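Local structure of Lmo0741 protein (Listeria monocytogenes, 4R1H) at residues Y29-L35 with T71-E77; Y13-V17 with R54-L59. The protein probably binds DNA through a winged helix-turn-helix domain and acts as a transcriptional regulator of the GntR family. One frame throughout, in Å; residues are numbered along the deposited sequence.

Contact 1: residues Y29-L35 with T71-E77; sequences YEAGDKL and TGKYLTE
Over one face of the Tyr74 ring lies Lys34 CG, with Lys34 CB in closer contact, 3.7 Å from Tyr74 CE2, while Gly32 O lies in the ring plane at the edge, 3.5 Å from Tyr74 CD2. Lys34 passes slantwise over the ring because its CG is anti to the backbone N (chi1 -179°) and the chain beyond stays extended to NZ, which donates a hydrogen bond to Thr71 O (3.2 Å), tilted about 25° from the carbonyl plane. The backbones pair as well: Leu75 N donates to Asp33 O at 2.9 Å, and Leu35 N to Lys73 O at 2.7 Å, both nearly straight. A water extends the pairing, donating to Leu35 O and accepting from Lys73 N. A type II turn, Glu30 to Asp33, is closed by its backbone bond and by Asp33 OD2, which takes Glu30 N at 2.7 Å from above the carboxylate plane. Gly32 N bonds weakly to both Leu75 O and Thr76 O. Leu75 turns inward, its CD2 3.5 Å from Glu30 O. Lys34 and Tyr74 form a single beta bridge, by which the loop between helices 12-25 and 38-45 joins the two-stranded wing of a winged helix-turn-helix domain.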
loop_
_atom_site.group_PDB
_atom_site.type_symbol
_atom_site.label_atom_id
_atom_site.label_comp_id
_atom_site.label_asym_id
_atom_site.label_seq_id
_atom_site.Cartn_x
_atom_site.Cartn_y
_atom_site.Cartn_z
ATOM N N TYR A 29 17.357 -15.446 -7.152
ATOM C CA TYR A 29 17.358 -16.896 -7.121
ATOM C C TYR A 29 16.903 -17.303 -8.530
ATOM O O TYR A 29 15.857 -16.830 -9.014
ATOM C CB TYR A 29 16.385 -17.436 -6.055
ATOM C CG TYR A 29 16.542 -16.985 -4.580
ATOM C CD1 TYR A 29 17.689 -16.343 -4.091
ATOM C CD2 TYR A 29 15.540 -17.256 -3.670
ATOM C CE1 TYR A 29 17.787 -15.970 -2.740
ATOM C CE2 TYR A 29 15.633 -16.893 -2.321
ATOM C CZ TYR A 29 16.754 -16.251 -1.843
ATOM O OH TYR A 29 16.809 -15.929 -0.451
ATOM N N GLU A 30 17.676 -18.130 -9.255
ATOM C CA GLU A 30 17.224 -18.595 -10.568
ATOM C C GLU A 30 16.555 -19.979 -10.438
ATOM O O GLU A 30 16.801 -20.713 -9.496
ATOM C CB GLU A 30 18.356 -18.575 -11.623
ATOM C CG GLU A 30 19.109 -17.236 -11.807
ATOM C CD GLU A 30 18.373 -16.162 -12.624
ATOM O OE1 GLU A 30 17.238 -16.421 -13.092
ATOM O OE2 GLU A 30 18.930 -15.034 -12.800
ATOM N N ALA A 31 15.686 -20.277 -11.388
ATOM C CA ALA A 31 14.875 -21.462 -11.373
ATOM C C ALA A 31 15.774 -22.661 -11.171
ATOM O O ALA A 31 16.831 -22.776 -11.838
ATOM C CB ALA A 31 14.070 -21.552 -12.665
ATOM N N GLY A 32 15.406 -23.511 -10.223
ATOM C CA GLY A 32 16.128 -24.720 -9.922
ATOM C C GLY A 32 17.194 -24.534 -8.866
ATOM O O GLY A 32 17.727 -25.507 -8.399
ATOM N N ASP A 33 17.485 -23.298 -8.459
ATOM C CA ASP A 33 18.595 -23.044 -7.480
ATOM C C ASP A 33 18.320 -23.569 -6.095
ATOM O O ASP A 33 17.172 -23.557 -5.636
ATOM C CB ASP A 33 18.868 -21.504 -7.318
ATOM C CG ASP A 33 19.705 -20.899 -8.476
ATOM O OD1 ASP A 33 20.236 -21.675 -9.265
ATOM O OD2 ASP A 33 19.817 -19.646 -8.593
ATOM N N LYS A 34 19.384 -24.008 -5.416
ATOM C CA LYS A 34 19.335 -24.359 -4.002
ATOM C C LYS A 34 19.137 -23.091 -3.153
ATOM O O LYS A 34 19.754 -22.066 -3.425
ATOM C CB LYS A 34 20.628 -25.059 -3.591
ATOM C CG LYS A 34 20.621 -25.473 -2.140
ATOM C CD LYS A 34 21.673 -26.541 -1.936
ATOM C CE LYS A 34 21.563 -27.081 -0.545
ATOM N NZ LYS A 34 22.775 -27.893 -0.281
ATOM N N LEU A 35 18.239 -23.164 -2.173
ATOM C CA LEU A 35 17.906 -22.007 -1.319
ATOM C C LEU A 35 18.722 -22.101 -0.041
ATOM O O LEU A 35 19.289 -23.132 0.267
ATOM C CB LEU A 35 16.422 -21.974 -0.944
ATOM C CG LEU A 35 15.446 -21.832 -2.132
ATOM C CD1 LEU A 35 14.048 -21.979 -1.605
ATOM C CD2 LEU A 35 15.551 -20.509 -2.829
ATOM N N THR A 71 19.232 -33.167 1.341
ATOM C CA THR A 71 20.086 -32.313 0.510
ATOM C C THR A 71 19.762 -30.813 0.672
ATOM O O THR A 71 20.690 -30.011 0.778
ATOM C CB THR A 71 20.093 -32.746 -0.967
ATOM O OG1 THR A 71 20.448 -34.135 -1.039
ATOM C CG2 THR A 71 21.106 -31.956 -1.751
ATOM N N GLY A 72 18.479 -30.438 0.738
ATOM C CA GLY A 72 18.105 -29.026 0.787
ATOM C C GLY A 72 16.761 -28.653 0.175
ATOM O O GLY A 72 15.893 -29.511 -0.090
ATOM N N LYS A 73 16.585 -27.348 -0.000
ATOM C CA LYS A 73 15.381 -26.785 -0.554
ATOM C C LYS A 73 15.751 -26.006 -1.806
ATOM O O LYS A 73 16.795 -25.365 -1.867
ATOM C CB LYS A 73 14.675 -25.899 0.432
ATOM C CG LYS A 73 14.147 -26.700 1.636
ATOM C CD LYS A 73 13.237 -25.896 2.521
ATOM C CE LYS A 73 12.971 -26.634 3.830
ATOM N NZ LYS A 73 11.888 -27.627 3.622
ATOM N N TYR A 74 14.865 -26.096 -2.784
ATOM C CA TYR A 74 15.127 -25.630 -4.108
ATOM C C TYR A 74 13.988 -24.827 -4.650
ATOM O O TYR A 74 12.810 -25.158 -4.509
ATOM C CB TYR A 74 15.340 -26.820 -5.069
ATOM C CG TYR A 74 16.616 -27.621 -4.733
ATOM C CD1 TYR A 74 16.600 -28.554 -3.737
ATOM C CD2 TYR A 74 17.790 -27.382 -5.408
ATOM C CE1 TYR A 74 17.761 -29.235 -3.381
ATOM C CE2 TYR A 74 18.958 -28.069 -5.075
ATOM C CZ TYR A 74 18.917 -28.985 -4.053
ATOM O OH TYR A 74 20.047 -29.683 -3.701
ATOM N N LEU A 75 14.341 -23.851 -5.458
ATOM C CA LEU A 75 13.367 -23.130 -6.236
ATOM C C LEU A 75 12.855 -23.938 -7.383
ATOM O O LEU A 75 13.632 -24.577 -8.099
ATOM C CB LEU A 75 13.985 -21.807 -6.736
ATOM C CG LEU A 75 13.034 -20.921 -7.573
ATOM C CD1 LEU A 75 11.830 -20.455 -6.762
ATOM C CD2 LEU A 75 13.769 -19.700 -8.159
ATOM N N THR A 76 11.546 -23.923 -7.598
ATOM C CA THR A 76 10.996 -24.535 -8.771
ATOM C C THR A 76 11.732 -24.235 -10.056
ATOM O O THR A 76 12.227 -23.095 -10.275
ATOM C CB THR A 76 9.517 -24.214 -8.918
ATOM O OG1 THR A 76 8.973 -24.913 -10.022
ATOM C CG2 THR A 76 9.294 -22.683 -9.231
ATOM N N GLU A 77 11.852 -25.237 -10.934
ATOM C CA GLU A 77 12.441 -24.984 -12.205
ATOM C C GLU A 77 11.380 -24.688 -13.272
ATOM O O GLU A 77 11.728 -24.458 -14.445
ATOM C CB GLU A 77 13.380 -26.191 -12.594
ATOM C CG GLU A 77 12.572 -27.306 -13.183
ATOM C CD GLU A 77 11.794 -28.146 -12.173
ATOM O OE1 GLU A 77 11.634 -27.776 -11.011
ATOM O OE2 GLU A 77 11.380 -29.264 -12.603
HETATM O O HOH W 1 18.656 -25.598 1.129
#

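Contact 2: residues Y13-V17 with R54-L59; sequences YKQIV and RAYAEL
Arg54 lies along one face of the Tyr13 ring where helices 12-25 and 49-61 of the winged helix-turn-helix domain meet, the short segments crossing at -55° with their axes 8.7 Å apart. The arginine is extended from CG to NE, which carries its CD over the middle of the ring, 3.6 Å from the centroid, as a CH-pi contact. Further out the guanidinium lies flat on the tyrosine, the two planes only 7° apart; its cation-pi contact is off-centre, with the group displaced toward Tyr13 OH. The ring takes up this position through an uncommon helical rotamer, CG standing between the backbone N and the carbonyl carbon (chi1 84°). Its opposite face is met by Lys14 CG, offset toward the rim. Glu58 comes in at the ring edge, its carboxylate almost perpendicular to the ring and OE1 in the ring plane, 3.3 Å from Tyr13 CE2. The same oxygen receives Lys14 NZ on its syn side at 2.9 Å in a salt bridge. Lys14 starts out away from helix 49-61, and its bend at chi2 brings NZ back to the Glu58 carboxylate, with a weaker bond to OE2. Deeper between the helices the contact turns apolar: at the small Ala55 the backbones come close, its CA 5.2 Å from Tyr13 CA. Val17 splits its two branches, CG1 reaching Leu59 CD2 and CG2 resting 3.7 Å from Ala55 CB.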
loop_
_atom_site.group_PDB
_atom_site.type_symbol
_atom_site.label_atom_id
_atom_site.label_comp_id
_atom_site.label_asym_id
_atom_site.label_seq_id
_atom_site.Cartn_x
_atom_site.Cartn_y
_atom_site.Cartn_z
ATOM N N TYR A 13 5.792 -13.929 9.081
ATOM C CA TYR A 13 6.049 -14.937 8.033
ATOM C C TYR A 13 5.565 -14.504 6.663
ATOM O O TYR A 13 6.200 -14.872 5.621
ATOM C CB TYR A 13 5.533 -16.323 8.386
ATOM C CG TYR A 13 4.093 -16.493 8.074
ATOM C CD1 TYR A 13 3.133 -16.157 9.010
ATOM C CD2 TYR A 13 3.669 -17.075 6.861
ATOM C CE1 TYR A 13 1.783 -16.319 8.753
ATOM C CE2 TYR A 13 2.316 -17.240 6.598
ATOM C CZ TYR A 13 1.375 -16.921 7.566
ATOM O OH TYR A 13 0.020 -17.067 7.319
ATOM N N LYS A 14 4.491 -13.732 6.578
ATOM C CA LYS A 14 3.996 -13.329 5.260
ATOM C C LYS A 14 4.973 -12.308 4.654
ATOM O O LYS A 14 5.107 -12.240 3.447
ATOM C CB LYS A 14 2.615 -12.704 5.359
ATOM C CG LYS A 14 1.519 -13.725 5.585
ATOM C CD LYS A 14 1.221 -14.540 4.323
ATOM C CE LYS A 14 -0.236 -15.041 4.362
ATOM N NZ LYS A 14 -0.492 -16.140 3.379
ATOM N N GLN A 15 5.615 -11.491 5.490
ATOM C CA GLN A 15 6.622 -10.575 4.997
ATOM C C GLN A 15 7.876 -11.274 4.467
ATOM O O GLN A 15 8.509 -10.819 3.472
ATOM C CB GLN A 15 7.020 -9.556 6.046
ATOM C CG GLN A 15 5.851 -8.672 6.385
ATOM C CD GLN A 15 6.182 -7.694 7.477
ATOM O OE1 GLN A 15 6.929 -6.748 7.234
ATOM N NE2 GLN A 15 5.617 -7.899 8.690
ATOM N N ILE A 16 8.216 -12.373 5.106
ATOM C CA ILE A 16 9.310 -13.195 4.665
ATOM C C ILE A 16 8.918 -13.875 3.365
ATOM O O ILE A 16 9.762 -14.004 2.469
ATOM C CB ILE A 16 9.741 -14.263 5.696
ATOM C CG1 ILE A 16 10.087 -13.656 7.084
ATOM C CG2 ILE A 16 10.930 -15.082 5.166
ATOM C CD1 ILE A 16 11.450 -13.010 7.217
ATOM N N VAL A 17 7.680 -14.379 3.272
ATOM C CA VAL A 17 7.239 -14.915 1.996
ATOM C C VAL A 17 7.438 -13.856 0.891
ATOM O O VAL A 17 7.947 -14.174 -0.195
ATOM C CB VAL A 17 5.808 -15.388 2.067
ATOM C CG1 VAL A 17 5.267 -15.752 0.720
ATOM C CG2 VAL A 17 5.764 -16.625 2.976
ATOM N N ARG A 54 7.750 -21.369 8.709
ATOM C CA ARG A 54 6.357 -21.203 8.276
ATOM C C ARG A 54 6.334 -20.641 6.853
ATOM O O ARG A 54 5.498 -21.085 6.012
ATOM C CB ARG A 54 5.478 -20.299 9.167
ATOM C CG ARG A 54 4.022 -20.483 8.763
ATOM C CD ARG A 54 3.018 -19.801 9.583
ATOM N NE ARG A 54 1.638 -20.159 9.192
ATOM C CZ ARG A 54 0.550 -19.896 9.950
ATOM N NH1 ARG A 54 0.617 -19.216 11.112
ATOM N NH2 ARG A 54 -0.650 -20.289 9.535
ATOM N N ALA A 55 7.237 -19.704 6.587
ATOM C CA ALA A 55 7.323 -19.081 5.238
ATOM C C ALA A 55 7.703 -20.152 4.168
ATOM O O ALA A 55 7.055 -20.246 3.114
ATOM C CB ALA A 55 8.368 -17.982 5.230
ATOM N N TYR A 56 8.707 -20.973 4.487
ATOM C CA TYR A 56 9.098 -22.084 3.611
ATOM C C TYR A 56 7.941 -23.066 3.406
ATOM O O TYR A 56 7.694 -23.502 2.286
ATOM C CB TYR A 56 10.351 -22.751 4.125
ATOM C CG TYR A 56 11.640 -22.049 3.801
ATOM C CD1 TYR A 56 11.663 -20.817 3.154
ATOM C CD2 TYR A 56 12.872 -22.662 4.068
ATOM C CE1 TYR A 56 12.879 -20.241 2.771
ATOM C CE2 TYR A 56 14.078 -22.110 3.693
ATOM C CZ TYR A 56 14.092 -20.887 3.030
ATOM O OH TYR A 56 15.315 -20.341 2.684
ATOM N N ALA A 57 7.172 -23.389 4.455
ATOM C CA ALA A 57 5.975 -24.204 4.276
ATOM C C ALA A 57 4.960 -23.663 3.318
ATOM O O ALA A 57 4.453 -24.390 2.468
ATOM C CB ALA A 57 5.287 -24.496 5.618
ATOM N N GLU A 58 4.679 -22.367 3.400
ATOM C CA GLU A 58 3.747 -21.754 2.532
ATOM C C GLU A 58 4.290 -21.779 1.084
ATOM O O GLU A 58 3.551 -22.102 0.151
ATOM C CB GLU A 58 3.440 -20.317 2.956
ATOM C CG GLU A 58 2.482 -19.645 1.981
ATOM C CD GLU A 58 1.938 -18.333 2.467
ATOM O OE1 GLU A 58 1.400 -18.360 3.604
ATOM O OE2 GLU A 58 1.990 -17.372 1.664
ATOM N N LEU A 59 5.560 -21.516 0.945
ATOM C CA LEU A 59 6.191 -21.577 -0.404
ATOM C C LEU A 59 6.138 -23.005 -1.019
ATOM O O LEU A 59 5.987 -23.208 -2.278
ATOM C CB LEU A 59 7.608 -21.048 -0.276
ATOM C CG LEU A 59 7.750 -19.552 -0.068
ATOM C CD1 LEU A 59 9.156 -19.282 0.299
ATOM C CD2 LEU A 59 7.325 -18.757 -1.294
#

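In the fold
Both contacts belong to the N-terminal winged helix-turn-helix domain, their centres about 15 Å apart, and their segments alternate along the chain: 13-17, 29-35, 54-59, then 71-77. Contact 2 joins helix 12-25 to helix 49-61, whereas contact 1 joins the loop leading into helix 38-45 to strand 72-75 of the wing. They meet directly where Tyr56 of helix 49-61 packs against Lys73 and Leu35, Lys73 CD lying 3.6 Å from Tyr56 CD2. Tyr56 thus connects the helices to the wing, an arrangement consistent with DNA binding as in other GntR regulators, and helix 79-103 follows directly after contact 1.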